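Local coordinates for protein glucose-6-phosphate isomerase (Thermus thermophilus, PDB 1ZZG) that probably catalyses the reversible isomerisation of glucose 6-phosphate to fructose 6-phosphate in glycolysis and gluconeogenesis, at residues 186-191 with 266-271; 259-264 with 379-384; 28-33 with 385-390. All coordinates share one frame; numbering follows the deposited sequence.

Contact 1 (186-191 with 266-271); sequences GRFSAL and DESLGK
Beside the predicted proton donor of this phosphoglucose isomerase, Glu267, Arg187 of the loop 186-191 reaches across to that glutamate and to Ser268 at the end of helix 257-269. CG of Arg187 is tucked between its own N and C (chi1 54°), and the chain then runs straight from CG to NE, so its length spans the gap between loop and helix. Its NE donates to Ser268 OG at 2.8 Å in a clearly bent bond (146°), Ser268 OG lying somewhat off the guanidinium plane. Beside it NH1 forms a salt bridge with Glu267 OE2 at 3.0 Å, met from above the carboxylate plane; the guanidinium and carboxylate planes stand 67° apart. Two such bonds, with Gln399 OE1 on NH1 and the carbonyls of Ala396 and Asp398 on NH2, fix the rotation of the guanidinium, over one face of which Glu267 O sits, toward the rim. Arginine suits the place because it can donate in several directions from one flat group.

Gly186 to Ser189 carry a Gly-Arg-Phe-Ser sequence that resembles the Gly-Arg-aromatic-Ser/Thr signature of phosphoglucose isomerases, and the side chain of Glu267 is about 8 Å from that of Lys406, also predicted to act in catalysis.

Serine works at 268 because its small hydroxyl serves both ways: it accepts from Arg187 and donates to Leu264 O one turn back. The Phe188 ring meets it obliquely, CE2 3.6 Å from Ser268 OG. Lys271 NZ bonds Ser268 O at 2.9 Å, from above the carbonyl plane, and Asn395 O; it sits 3.9 Å from Arg187 NH2, and both donate to Asp398 O, an arrangement that probably offsets their like charges.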
ATOM      1  N   GLY A 186      16.580  -8.356   9.676  1.00 25.02           N
ATOM      2  CA  GLY A 186      15.841  -7.149   9.345  1.00 23.90           C
ATOM      3  C   GLY A 186      14.322  -7.230   9.401  1.00 23.63           C
ATOM      4  O   GLY A 186      13.687  -6.431  10.094  1.00 22.45           O
ATOM      5  N   ARG A 187      13.720  -8.180   8.688  1.00 21.54           N
ATOM      6  CA  ARG A 187      12.262  -8.265   8.691  1.00 22.28           C
ATOM      7  C   ARG A 187      11.672  -8.727  10.012  1.00 20.08           C
ATOM      8  O   ARG A 187      10.459  -8.693  10.188  1.00 22.84           O
ATOM      9  CB  ARG A 187      11.759  -9.158   7.545  1.00 24.14           C
ATOM     10  CG  ARG A 187      12.356 -10.540   7.510  1.00 25.37           C
ATOM     11  CD  ARG A 187      11.877 -11.310   6.278  1.00 24.83           C
ATOM     12  NE  ARG A 187      12.550 -12.600   6.209  1.00 24.91           N
ATOM     13  CZ  ARG A 187      13.738 -12.802   5.652  1.00 26.17           C
ATOM     14  NH1 ARG A 187      14.398 -11.798   5.085  1.00 24.83           N
ATOM     15  NH2 ARG A 187      14.283 -14.010   5.698  1.00 23.18           N
ATOM     16  N   PHE A 188      12.528  -9.147  10.939  1.00 20.28           N
ATOM     17  CA  PHE A 188      12.088  -9.599  12.262  1.00 21.33           C
ATOM     18  C   PHE A 188      12.546  -8.597  13.327  1.00 22.85           C
ATOM     19  O   PHE A 188      12.530  -8.908  14.518  1.00 22.29           O
ATOM     20  CB  PHE A 188      12.715 -10.961  12.591  1.00 21.28           C
ATOM     21  CG  PHE A 188      12.125 -12.113  11.829  1.00 22.19           C
ATOM     22  CD1 PHE A 188      11.062 -12.842  12.357  1.00 21.60           C
ATOM     23  CD2 PHE A 188      12.633 -12.478  10.588  1.00 22.06           C
ATOM     24  CE1 PHE A 188      10.519 -13.916  11.662  1.00 21.47           C
ATOM     25  CE2 PHE A 188      12.094 -13.554   9.882  1.00 22.46           C
ATOM     26  CZ  PHE A 188      11.036 -14.272  10.424  1.00 21.18           C
ATOM     27  N   SER A 189      12.930  -7.398  12.899  1.00 22.82           N
ATOM     28  CA  SER A 189      13.462  -6.393  13.820  1.00 23.09           C
ATOM     29  C   SER A 189      12.523  -5.322  14.360  1.00 22.47           C
ATOM     30  O   SER A 189      12.985  -4.408  15.034  1.00 23.01           O
ATOM     31  CB  SER A 189      14.643  -5.675  13.160  1.00 24.14           C
ATOM     32  OG  SER A 189      14.181  -4.711  12.215  1.00 22.52           O
ATOM     33  N   ALA A 190      11.228  -5.417  14.088  1.00 20.97           N
ATOM     34  CA  ALA A 190      10.298  -4.384  14.542  1.00 21.73           C
ATOM     35  C   ALA A 190      10.317  -4.043  16.033  1.00 22.59           C
ATOM     36  O   ALA A 190      10.139  -2.882  16.400  1.00 23.69           O
ATOM     37  CB  ALA A 190       8.879  -4.742  14.125  1.00 23.18           C
ATOM     38  N   LEU A 191      10.530  -5.035  16.892  1.00 21.19           N
ATOM     39  CA  LEU A 191      10.521  -4.771  18.320  1.00 22.27           C
ATOM     40  C   LEU A 191      11.899  -4.481  18.918  1.00 23.07           C
ATOM     41  O   LEU A 191      12.069  -4.488  20.137  1.00 24.87           O
ATOM     42  CB  LEU A 191       9.817  -5.916  19.061  1.00 22.38           C
ATOM     43  CG  LEU A 191       8.410  -6.215  18.504  1.00 24.52           C
ATOM     44  CD1 LEU A 191       7.683  -7.227  19.385  1.00 23.08           C
ATOM     45  CD2 LEU A 191       7.607  -4.925  18.426  1.00 24.29           C
ATOM     46  N   ASP A 266       6.524 -13.096   2.429  1.00 21.51           N
ATOM     47  CA  ASP A 266       7.212 -13.277   1.149  1.00 22.85           C
ATOM     48  C   ASP A 266       8.710 -13.564   1.248  1.00 22.51           C
ATOM     49  O   ASP A 266       9.193 -14.557   0.723  1.00 22.94           O
ATOM     50  CB  ASP A 266       7.031 -12.028   0.279  1.00 21.46           C
ATOM     51  CG  ASP A 266       5.666 -11.952  -0.382  1.00 23.31           C
ATOM     52  OD1 ASP A 266       4.738 -12.676   0.038  1.00 22.67           O
ATOM     53  OD2 ASP A 266       5.526 -11.140  -1.327  1.00 25.23           O
ATOM     54  N   GLU A 267       9.444 -12.673   1.907  1.00 22.35           N
ATOM     55  CA  GLU A 267      10.886 -12.829   2.030  1.00 22.98           C
ATOM     56  C   GLU A 267      11.309 -14.045   2.846  1.00 23.96           C
ATOM     57  O   GLU A 267      12.355 -14.637   2.585  1.00 22.84           O
ATOM     58  CB  GLU A 267      11.494 -11.557   2.627  1.00 26.28           C
ATOM     59  CG  GLU A 267      12.837 -11.200   2.033  1.00 29.68           C
ATOM     60  CD  GLU A 267      13.282  -9.790   2.376  1.00 30.70           C
ATOM     61  OE1 GLU A 267      13.582  -9.024   1.437  1.00 30.65           O
ATOM     62  OE2 GLU A 267      13.338  -9.450   3.577  1.00 26.86           O
ATOM     63  N   SER A 268      10.497 -14.424   3.829  1.00 23.24           N
ATOM     64  CA  SER A 268      10.823 -15.570   4.671  1.00 24.21           C
ATOM     65  C   SER A 268      10.540 -16.922   4.014  1.00 24.42           C
ATOM     66  O   SER A 268      11.383 -17.822   4.042  1.00 24.15           O
ATOM     67  CB  SER A 268      10.048 -15.508   5.994  1.00 23.20           C
ATOM     68  OG  SER A 268      10.413 -14.383   6.775  1.00 25.09           O
ATOM     69  N   LEU A 269       9.361 -17.052   3.411  1.00 24.01           N
ATOM     70  CA  LEU A 269       8.942 -18.315   2.816  1.00 24.21           C
ATOM     71  C   LEU A 269       9.057 -18.483   1.294  1.00 25.54           C
ATOM     72  O   LEU A 269       8.853 -19.586   0.778  1.00 26.82           O
ATOM     73  CB  LEU A 269       7.513 -18.607   3.287  1.00 23.45           C
ATOM     74  CG  LEU A 269       7.387 -18.496   4.819  1.00 23.28           C
ATOM     75  CD1 LEU A 269       5.927 -18.594   5.259  1.00 23.69           C
ATOM     76  CD2 LEU A 269       8.227 -19.592   5.470  1.00 22.94           C
ATOM     77  N   GLY A 270       9.363 -17.403   0.576  1.00 24.41           N
ATOM     78  CA  GLY A 270       9.533 -17.498  -0.869  1.00 25.24           C
ATOM     79  C   GLY A 270      10.949 -18.014  -1.037  1.00 25.74           C
ATOM     80  O   GLY A 270      11.890 -17.249  -1.274  1.00 24.05           O
ATOM     81  N   LYS A 271      11.100 -19.327  -0.918  1.00 25.74           N
ATOM     82  CA  LYS A 271      12.425 -19.933  -0.961  1.00 26.28           C
ATOM     83  C   LYS A 271      12.494 -21.266  -1.687  1.00 27.21           C
ATOM     84  O   LYS A 271      11.477 -21.837  -2.068  1.00 27.74           O
ATOM     85  CB  LYS A 271      12.901 -20.168   0.478  1.00 25.58           C
ATOM     86  CG  LYS A 271      13.019 -18.915   1.335  1.00 24.08           C
ATOM     87  CD  LYS A 271      14.350 -18.213   1.086  1.00 24.84           C
ATOM     88  CE  LYS A 271      14.405 -16.872   1.802  1.00 22.66           C
ATOM     89  NZ  LYS A 271      14.063 -17.014   3.241  1.00 23.15           N
TER

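Contact 2 (259-264 with 379-384); sequences SWFVQL and QHLMWQ
Leu381 of helix 371-391 meets the rings of Trp260 and Phe261 on helix 257-269. Its CD1 lies in the plane of the indole, at the edge, 4.0 Å from Trp260 CZ3, and the same methyl is 4.0 Å from Phe261 CD1. Both aromatic side chains leave the helix with CG anti to the backbone N (chi1 171° for Trp260), which swings the rings over to the other helix. Met382 CG comes to another part of the indole edge, 4.0 Å from Trp260 CZ2, its flexible chain crossing the indole at about a right angle. Leu264 leaves its helix toward the other, and its CD2 rests 3.7 Å from Leu381 O, against the backbone itself.

Gln384 brings NE2 to the edge of the Phe261 ring, the amide plane nearly perpendicular to it, while OE1 is held by Thr232. Further out, Phe261 stacks on Phe247, and Phe188 packs against Leu264 and Met382. The axes of 259-264 and 379-384 run nearly parallel, 19° apart and 10.9 Å at closest approach, a spacing that large side chains can bridge. No hydrogen bond joins these two segments, so their contact is held by apolar packing, by van der Waals contact between branched, flexible and flat groups.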
ATOM      1  N   SER A 259       1.698  -4.185   4.673  1.00 21.79           N
ATOM      2  CA  SER A 259       2.980  -4.139   3.972  1.00 21.96           C
ATOM      3  C   SER A 259       4.060  -4.839   4.779  1.00 20.86           C
ATOM      4  O   SER A 259       4.914  -5.532   4.221  1.00 20.43           O
ATOM      5  CB  SER A 259       3.405  -2.697   3.700  1.00 24.56           C
ATOM      6  OG  SER A 259       2.606  -2.113   2.693  1.00 29.01           O
ATOM      7  N   TRP A 260       4.027  -4.647   6.092  1.00 20.15           N
ATOM      8  CA  TRP A 260       5.000  -5.283   6.978  1.00 20.43           C
ATOM      9  C   TRP A 260       4.854  -6.804   6.893  1.00 19.73           C
ATOM     10  O   TRP A 260       5.851  -7.533   6.827  1.00 19.39           O
ATOM     11  CB  TRP A 260       4.774  -4.829   8.423  1.00 20.68           C
ATOM     12  CG  TRP A 260       5.591  -5.586   9.428  1.00 20.49           C
ATOM     13  CD1 TRP A 260       6.905  -5.381   9.752  1.00 21.77           C
ATOM     14  CD2 TRP A 260       5.152  -6.701  10.211  1.00 21.47           C
ATOM     15  NE1 TRP A 260       7.313  -6.304  10.692  1.00 21.83           N
ATOM     16  CE2 TRP A 260       6.257  -7.126  10.990  1.00 22.98           C
ATOM     17  CE3 TRP A 260       3.932  -7.383  10.332  1.00 20.94           C
ATOM     18  CZ2 TRP A 260       6.176  -8.206  11.878  1.00 22.62           C
ATOM     19  CZ3 TRP A 260       3.850  -8.462  11.220  1.00 21.83           C
ATOM     20  CH2 TRP A 260       4.969  -8.861  11.980  1.00 20.76           C
ATOM     21  N   PHE A 261       3.613  -7.284   6.893  1.00 18.29           N
ATOM     22  CA  PHE A 261       3.376  -8.724   6.819  1.00 19.60           C
ATOM     23  C   PHE A 261       3.811  -9.303   5.480  1.00 19.87           C
ATOM     24  O   PHE A 261       4.344 -10.419   5.411  1.00 20.37           O
ATOM     25  CB  PHE A 261       1.900  -9.058   7.038  1.00 20.40           C
ATOM     26  CG  PHE A 261       1.599 -10.523   6.865  1.00 22.12           C
ATOM     27  CD1 PHE A 261       2.058 -11.456   7.797  1.00 21.50           C
ATOM     28  CD2 PHE A 261       0.939 -10.981   5.730  1.00 21.40           C
ATOM     29  CE1 PHE A 261       1.870 -12.824   7.594  1.00 24.03           C
ATOM     30  CE2 PHE A 261       0.746 -12.344   5.515  1.00 24.80           C
ATOM     31  CZ  PHE A 261       1.215 -13.268   6.450  1.00 23.65           C
ATOM     32  N   VAL A 262       3.573  -8.553   4.408  1.00 20.92           N
ATOM     33  CA  VAL A 262       3.961  -9.009   3.082  1.00 21.95           C
ATOM     34  C   VAL A 262       5.469  -9.285   3.019  1.00 21.91           C
ATOM     35  O   VAL A 262       5.884 -10.307   2.474  1.00 21.05           O
ATOM     36  CB  VAL A 262       3.537  -7.986   1.999  1.00 20.75           C
ATOM     37  CG1 VAL A 262       4.108  -8.384   0.647  1.00 22.40           C
ATOM     38  CG2 VAL A 262       2.015  -7.946   1.907  1.00 19.51           C
ATOM     39  N   GLN A 263       6.291  -8.392   3.573  1.00 22.86           N
ATOM     40  CA  GLN A 263       7.731  -8.645   3.572  1.00 22.75           C
ATOM     41  C   GLN A 263       8.036  -9.843   4.462  1.00 22.43           C
ATOM     42  O   GLN A 263       8.835 -10.708   4.104  1.00 22.74           O
ATOM     43  CB  GLN A 263       8.547  -7.457   4.099  1.00 25.00           C
ATOM     44  CG  GLN A 263       9.983  -7.888   4.419  1.00 25.99           C
ATOM     45  CD  GLN A 263      10.902  -6.765   4.853  1.00 31.52           C
ATOM     46  OE1 GLN A 263      10.487  -5.836   5.534  1.00 34.62           O
ATOM     47  NE2 GLN A 263      12.175  -6.868   4.481  1.00 31.61           N
ATOM     48  N   LEU A 264       7.423  -9.876   5.640  1.00 22.78           N
ATOM     49  CA  LEU A 264       7.651 -10.977   6.568  1.00 21.83           C
ATOM     50  C   LEU A 264       7.346 -12.319   5.903  1.00 22.32           C
ATOM     51  O   LEU A 264       8.157 -13.243   5.932  1.00 21.89           O
ATOM     52  CB  LEU A 264       6.768 -10.828   7.807  1.00 22.57           C
ATOM     53  CG  LEU A 264       6.840 -12.022   8.770  1.00 23.57           C
ATOM     54  CD1 LEU A 264       8.240 -12.104   9.376  1.00 22.44           C
ATOM     55  CD2 LEU A 264       5.790 -11.891   9.860  1.00 21.49           C
ATOM     56  N   GLN A 379       4.067 -10.294  16.836  1.00 17.62           N
ATOM     57  CA  GLN A 379       4.910 -11.383  17.333  1.00 19.22           C
ATOM     58  C   GLN A 379       4.285 -12.732  16.953  1.00 19.97           C
ATOM     59  O   GLN A 379       4.993 -13.699  16.660  1.00 20.37           O
ATOM     60  CB  GLN A 379       5.066 -11.290  18.856  1.00 19.07           C
ATOM     61  CG  GLN A 379       6.075 -12.291  19.433  1.00 19.91           C
ATOM     62  CD  GLN A 379       7.518 -11.865  19.222  1.00 20.29           C
ATOM     63  OE1 GLN A 379       7.797 -10.926  18.480  1.00 21.19           O
ATOM     64  NE2 GLN A 379       8.445 -12.560  19.873  1.00 20.30           N
ATOM     65  N   HIS A 380       2.956 -12.785  16.966  1.00 19.33           N
ATOM     66  CA  HIS A 380       2.213 -13.992  16.602  1.00 20.90           C
ATOM     67  C   HIS A 380       2.527 -14.374  15.160  1.00 21.57           C
ATOM     68  O   HIS A 380       2.749 -15.547  14.852  1.00 23.30           O
ATOM     69  CB  HIS A 380       0.703 -13.739  16.746  1.00 22.36           C
ATOM     70  CG  HIS A 380      -0.158 -14.790  16.113  1.00 24.64           C
ATOM     71  ND1 HIS A 380      -0.920 -15.674  16.848  1.00 25.03           N
ATOM     72  CD2 HIS A 380      -0.386 -15.091  14.810  1.00 24.53           C
ATOM     73  CE1 HIS A 380      -1.577 -16.474  16.026  1.00 25.43           C
ATOM     74  NE2 HIS A 380      -1.271 -16.141  14.785  1.00 25.92           N
ATOM     75  N   LEU A 381       2.529 -13.380  14.276  1.00 20.29           N
ATOM     76  CA  LEU A 381       2.799 -13.621  12.864  1.00 17.47           C
ATOM     77  C   LEU A 381       4.239 -14.041  12.618  1.00 18.51           C
ATOM     78  O   LEU A 381       4.512 -14.845  11.723  1.00 19.18           O
ATOM     79  CB  LEU A 381       2.446 -12.380  12.042  1.00 17.36           C
ATOM     80  CG  LEU A 381       0.933 -12.120  12.038  1.00 18.26           C
ATOM     81  CD1 LEU A 381       0.629 -10.751  11.458  1.00 17.54           C
ATOM     82  CD2 LEU A 381       0.231 -13.217  11.240  1.00 17.75           C
ATOM     83  N   MET A 382       5.165 -13.509  13.409  1.00 18.44           N
ATOM     84  CA  MET A 382       6.555 -13.896  13.244  1.00 20.28           C
ATOM     85  C   MET A 382       6.698 -15.373  13.620  1.00 20.13           C
ATOM     86  O   MET A 382       7.422 -16.108  12.953  1.00 20.57           O
ATOM     87  CB  MET A 382       7.471 -13.001  14.087  1.00 18.87           C
ATOM     88  CG  MET A 382       7.623 -11.606  13.482  1.00 21.14           C
ATOM     89  SD  MET A 382       8.819 -10.506  14.303  1.00 24.07           S
ATOM     90  CE  MET A 382       7.746  -9.640  15.456  1.00 20.97           C
ATOM     91  N   TRP A 383       5.998 -15.808  14.670  1.00 20.52           N
ATOM     92  CA  TRP A 383       6.046 -17.213  15.078  1.00 21.19           C
ATOM     93  C   TRP A 383       5.408 -18.066  13.988  1.00 21.30           C
ATOM     94  O   TRP A 383       5.945 -19.104  13.601  1.00 20.98           O
ATOM     95  CB  TRP A 383       5.290 -17.439  16.387  1.00 21.40           C
ATOM     96  CG  TRP A 383       6.093 -17.168  17.607  1.00 21.56           C
ATOM     97  CD1 TRP A 383       6.035 -16.059  18.399  1.00 23.11           C
ATOM     98  CD2 TRP A 383       7.070 -18.037  18.199  1.00 22.71           C
ATOM     99  NE1 TRP A 383       6.911 -16.183  19.457  1.00 24.55           N
ATOM    100  CE2 TRP A 383       7.558 -17.387  19.357  1.00 23.00           C
ATOM    101  CE3 TRP A 383       7.577 -19.303  17.866  1.00 21.33           C
ATOM    102  CZ2 TRP A 383       8.530 -17.959  20.186  1.00 22.87           C
ATOM    103  CZ3 TRP A 383       8.547 -19.875  18.696  1.00 20.11           C
ATOM    104  CH2 TRP A 383       9.011 -19.199  19.839  1.00 19.79           C
ATOM    105  N   GLN A 384       4.245 -17.628  13.515  1.00 20.33           N
ATOM    106  CA  GLN A 384       3.536 -18.332  12.453  1.00 21.85           C
ATOM    107  C   GLN A 384       4.491 -18.569  11.300  1.00 21.98           C
ATOM    108  O   GLN A 384       4.600 -19.674  10.784  1.00 21.20           O
ATOM    109  CB  GLN A 384       2.358 -17.491  11.962  1.00 23.40           C
ATOM    110  CG  GLN A 384       1.789 -17.923  10.621  1.00 22.09           C
ATOM    111  CD  GLN A 384       0.678 -17.005  10.156  1.00 24.00           C
ATOM    112  OE1 GLN A 384      -0.381 -16.934  10.777  1.00 25.23           O
ATOM    113  NE2 GLN A 384       0.918 -16.284   9.060  1.00 22.77           N
TER

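Contact 3 (28-33 with 385-390); sequences RRLLAK and TAFLGE
Lys33 and Glu390 approach from opposite directions, and the lysine nitrogen ends at the carboxylate. Lys33 NZ donates to Glu390 OE2 at 2.7 Å, on the syn lone pair, a hydrogen bond that is also a salt bridge. The lysine chain is fully extended beyond CG, whereas Glu390 folds back at chi2 (-53°), which turns its carboxylate up against the helix 20-32. Arg29 crosses it obliquely, with guanidinium and carboxylate planes 77° apart, and bonds it through water: one molecule accepts from Arg29 NH1 at 2.8 Å and donates to both Glu390 O and Glu390 OE1. A second water donates to OE1 and takes a weak bond from Lys33 NZ. Arg29 NE is itself paired with Glu25. A glutamate fits between two basic side chains, and these partners should favour its charged form.

Next to this polar group Leu30 turns inward, its CG anti to the backbone N. Its CD2 touches Ala386 CB at 3.7 Å and Phe387 CE1 at 3.8 Å, leucine and phenylalanine crossing at about a right angle; the small alanine lets the leucine come close. Trp383 and Met44 extend the apolar patch.

The segments 28-32 and 385-390 cross at 106°, axes 9.3 Å apart at closest approach, a steep helix-on-helix packing in which helix 20-32, near the N-terminus, lies across the last turns of helix 371-391, with leucine packing inside and a water-bridged salt link beside it.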
ATOM      1  N   ARG A  28       9.194 -28.157  17.678  1.00 23.90           N
ATOM      2  CA  ARG A  28      10.397 -28.706  18.307  1.00 23.60           C
ATOM      3  C   ARG A  28      11.636 -28.349  17.472  1.00 22.35           C
ATOM      4  O   ARG A  28      12.653 -27.897  18.007  1.00 21.16           O
ATOM      5  CB  ARG A  28      10.285 -30.235  18.431  1.00 25.83           C
ATOM      6  CG  ARG A  28      11.421 -30.889  19.230  1.00 24.77           C
ATOM      7  CD  ARG A  28      11.593 -32.366  18.863  1.00 23.16           C
ATOM      8  NE  ARG A  28      12.014 -32.522  17.470  1.00 21.85           N
ATOM      9  CZ  ARG A  28      13.205 -32.171  16.997  1.00 22.99           C
ATOM     10  NH1 ARG A  28      14.121 -31.647  17.798  1.00 23.74           N
ATOM     11  NH2 ARG A  28      13.474 -32.313  15.709  1.00 23.86           N
ATOM     12  N   ARG A  29      11.552 -28.557  16.161  1.00 23.21           N
ATOM     13  CA  ARG A  29      12.671 -28.252  15.277  1.00 23.10           C
ATOM     14  C   ARG A  29      13.104 -26.796  15.395  1.00 23.45           C
ATOM     15  O   ARG A  29      14.298 -26.493  15.384  1.00 24.12           O
ATOM     16  CB  ARG A  29      12.309 -28.542  13.821  1.00 24.54           C
ATOM     17  CG  ARG A  29      12.179 -30.012  13.488  1.00 28.41           C
ATOM     18  CD  ARG A  29      11.961 -30.221  11.999  1.00 29.71           C
ATOM     19  NE  ARG A  29      11.862 -31.643  11.677  1.00 33.49           N
ATOM     20  CZ  ARG A  29      11.859 -32.136  10.442  1.00 37.22           C
ATOM     21  NH1 ARG A  29      11.948 -31.321   9.396  1.00 35.55           N
ATOM     22  NH2 ARG A  29      11.774 -33.448  10.249  1.00 37.44           N
ATOM     23  N   LEU A  30      12.132 -25.897  15.497  1.00 22.71           N
ATOM     24  CA  LEU A  30      12.438 -24.476  15.610  1.00 22.96           C
ATOM     25  C   LEU A  30      13.116 -24.161  16.942  1.00 22.64           C
ATOM     26  O   LEU A  30      14.156 -23.495  16.980  1.00 22.45           O
ATOM     27  CB  LEU A  30      11.158 -23.645  15.477  1.00 22.03           C
ATOM     28  CG  LEU A  30      11.315 -22.126  15.649  1.00 24.23           C
ATOM     29  CD1 LEU A  30      12.165 -21.551  14.517  1.00 22.08           C
ATOM     30  CD2 LEU A  30       9.937 -21.473  15.669  1.00 20.92           C
ATOM     31  N   LEU A  31      12.527 -24.642  18.033  1.00 22.17           N
ATOM     32  CA  LEU A  31      13.081 -24.392  19.359  1.00 23.08           C
ATOM     33  C   LEU A  31      14.451 -25.040  19.559  1.00 23.07           C
ATOM     34  O   LEU A  31      15.281 -24.519  20.312  1.00 23.89           O
ATOM     35  CB  LEU A  31      12.107 -24.867  20.448  1.00 22.15           C
ATOM     36  CG  LEU A  31      10.763 -24.124  20.530  1.00 23.09           C
ATOM     37  CD1 LEU A  31       9.897 -24.721  21.627  1.00 21.81           C
ATOM     38  CD2 LEU A  31      11.011 -22.641  20.800  1.00 23.36           C
ATOM     39  N   ALA A  32      14.696 -26.163  18.887  1.00 23.46           N
ATOM     40  CA  ALA A  32      15.983 -26.842  19.009  1.00 24.82           C
ATOM     41  C   ALA A  32      17.099 -25.980  18.424  1.00 25.13           C
ATOM     42  O   ALA A  32      18.260 -26.118  18.804  1.00 24.44           O
ATOM     43  CB  ALA A  32      15.949 -28.197  18.297  1.00 23.27           C
ATOM     44  N   LYS A  33      16.739 -25.087  17.505  1.00 24.02           N
ATOM     45  CA  LYS A  33      17.720 -24.221  16.854  1.00 26.70           C
ATOM     46  C   LYS A  33      18.187 -23.034  17.695  1.00 28.00           C
ATOM     47  O   LYS A  33      19.170 -22.381  17.346  1.00 28.19           O
ATOM     48  CB  LYS A  33      17.166 -23.704  15.523  1.00 24.05           C
ATOM     49  CG  LYS A  33      16.991 -24.770  14.453  1.00 24.06           C
ATOM     50  CD  LYS A  33      16.326 -24.187  13.209  1.00 23.89           C
ATOM     51  CE  LYS A  33      16.209 -25.234  12.114  1.00 25.52           C
ATOM     52  NZ  LYS A  33      15.555 -24.708  10.886  1.00 27.20           N
ATOM     53  N   THR A 385       5.190 -17.508  10.908  1.00 21.76           N
ATOM     54  CA  THR A 385       6.138 -17.577   9.809  1.00 21.24           C
ATOM     55  C   THR A 385       7.310 -18.520  10.097  1.00 21.94           C
ATOM     56  O   THR A 385       7.709 -19.302   9.228  1.00 23.07           O
ATOM     57  CB  THR A 385       6.668 -16.170   9.475  1.00 22.36           C
ATOM     58  OG1 THR A 385       5.561 -15.312   9.155  1.00 21.95           O
ATOM     59  CG2 THR A 385       7.622 -16.226   8.293  1.00 21.19           C
ATOM     60  N   ALA A 386       7.860 -18.457  11.307  1.00 21.58           N
ATOM     61  CA  ALA A 386       8.975 -19.337  11.658  1.00 21.67           C
ATOM     62  C   ALA A 386       8.514 -20.800  11.646  1.00 21.39           C
ATOM     63  O   ALA A 386       9.232 -21.676  11.161  1.00 22.09           O
ATOM     64  CB  ALA A 386       9.545 -18.961  13.034  1.00 21.65           C
ATOM     65  N   PHE A 387       7.321 -21.069  12.173  1.00 20.71           N
ATOM     66  CA  PHE A 387       6.800 -22.439  12.170  1.00 22.54           C
ATOM     67  C   PHE A 387       6.652 -22.931  10.727  1.00 23.18           C
ATOM     68  O   PHE A 387       6.991 -24.078  10.408  1.00 21.47           O
ATOM     69  CB  PHE A 387       5.438 -22.522  12.884  1.00 21.95           C
ATOM     70  CG  PHE A 387       5.513 -22.376  14.390  1.00 22.75           C
ATOM     71  CD1 PHE A 387       6.514 -23.017  15.121  1.00 22.45           C
ATOM     72  CD2 PHE A 387       4.557 -21.629  15.080  1.00 21.86           C
ATOM     73  CE1 PHE A 387       6.564 -22.918  16.522  1.00 20.61           C
ATOM     74  CE2 PHE A 387       4.595 -21.522  16.475  1.00 21.96           C
ATOM     75  CZ  PHE A 387       5.602 -22.170  17.198  1.00 22.02           C
ATOM     76  N   LEU A 388       6.132 -22.066   9.858  1.00 22.99           N
ATOM     77  CA  LEU A 388       5.968 -22.415   8.451  1.00 23.62           C
ATOM     78  C   LEU A 388       7.320 -22.703   7.797  1.00 23.99           C
ATOM     79  O   LEU A 388       7.414 -23.499   6.860  1.00 25.66           O
ATOM     80  CB  LEU A 388       5.250 -21.289   7.702  1.00 22.33           C
ATOM     81  CG  LEU A 388       3.736 -21.279   7.907  1.00 24.24           C
ATOM     82  CD1 LEU A 388       3.112 -20.023   7.303  1.00 24.92           C
ATOM     83  CD2 LEU A 388       3.160 -22.538   7.270  1.00 23.16           C
ATOM     84  N   GLY A 389       8.371 -22.057   8.290  1.00 24.18           N
ATOM     85  CA  GLY A 389       9.693 -22.304   7.736  1.00 23.79           C
ATOM     86  C   GLY A 389      10.058 -23.768   7.925  1.00 25.76           C
ATOM     87  O   GLY A 389      10.708 -24.378   7.069  1.00 26.30           O
ATOM     88  N   GLU A 390       9.639 -24.337   9.052  1.00 26.35           N
ATOM     89  CA  GLU A 390       9.911 -25.738   9.346  1.00 24.69           C
ATOM     90  C   GLU A 390       8.981 -26.649   8.546  1.00 25.76           C
ATOM     91  O   GLU A 390       9.420 -27.648   7.975  1.00 25.11           O
ATOM     92  CB  GLU A 390       9.728 -26.020  10.845  1.00 25.17           C
ATOM     93  CG  GLU A 390      10.698 -25.275  11.764  1.00 26.25           C
ATOM     94  CD  GLU A 390      12.155 -25.475  11.373  1.00 26.86           C
ATOM     95  OE1 GLU A 390      12.467 -26.506  10.737  1.00 26.42           O
ATOM     96  OE2 GLU A 390      12.993 -24.611  11.716  1.00 28.04           O
TER
HETATM   97  O   HOH W   1      11.895 -28.539   8.972  1.00 25.69           O
HETATM   98  O   HOH W   2      13.876 -25.435   8.201  1.00 34.43           O

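Contacts 1 and 2 are close neighbours, and contact 3 lies about equally far from both. Contacts 1 and 2 share helix 257-269 and have centres 7 Å apart; contacts 2 and 3 share helix 371-391, with centres 15 Å apart, and contacts 1 and 3 lie 14 Å apart. Along the chain contacts 1 and 2 cross, their segments alternating, while both nest inside the long loop closed by contact 3, which brings residues 28-33 to residues 385-390. Direct touches tie contact 3 to the others: Ser268 packs on Thr385, and Trp383 on Leu30. The predicted catalytic region thus rests on a paired-helix core, which helix 20-32, near the N-terminus, crosses farther from the centre.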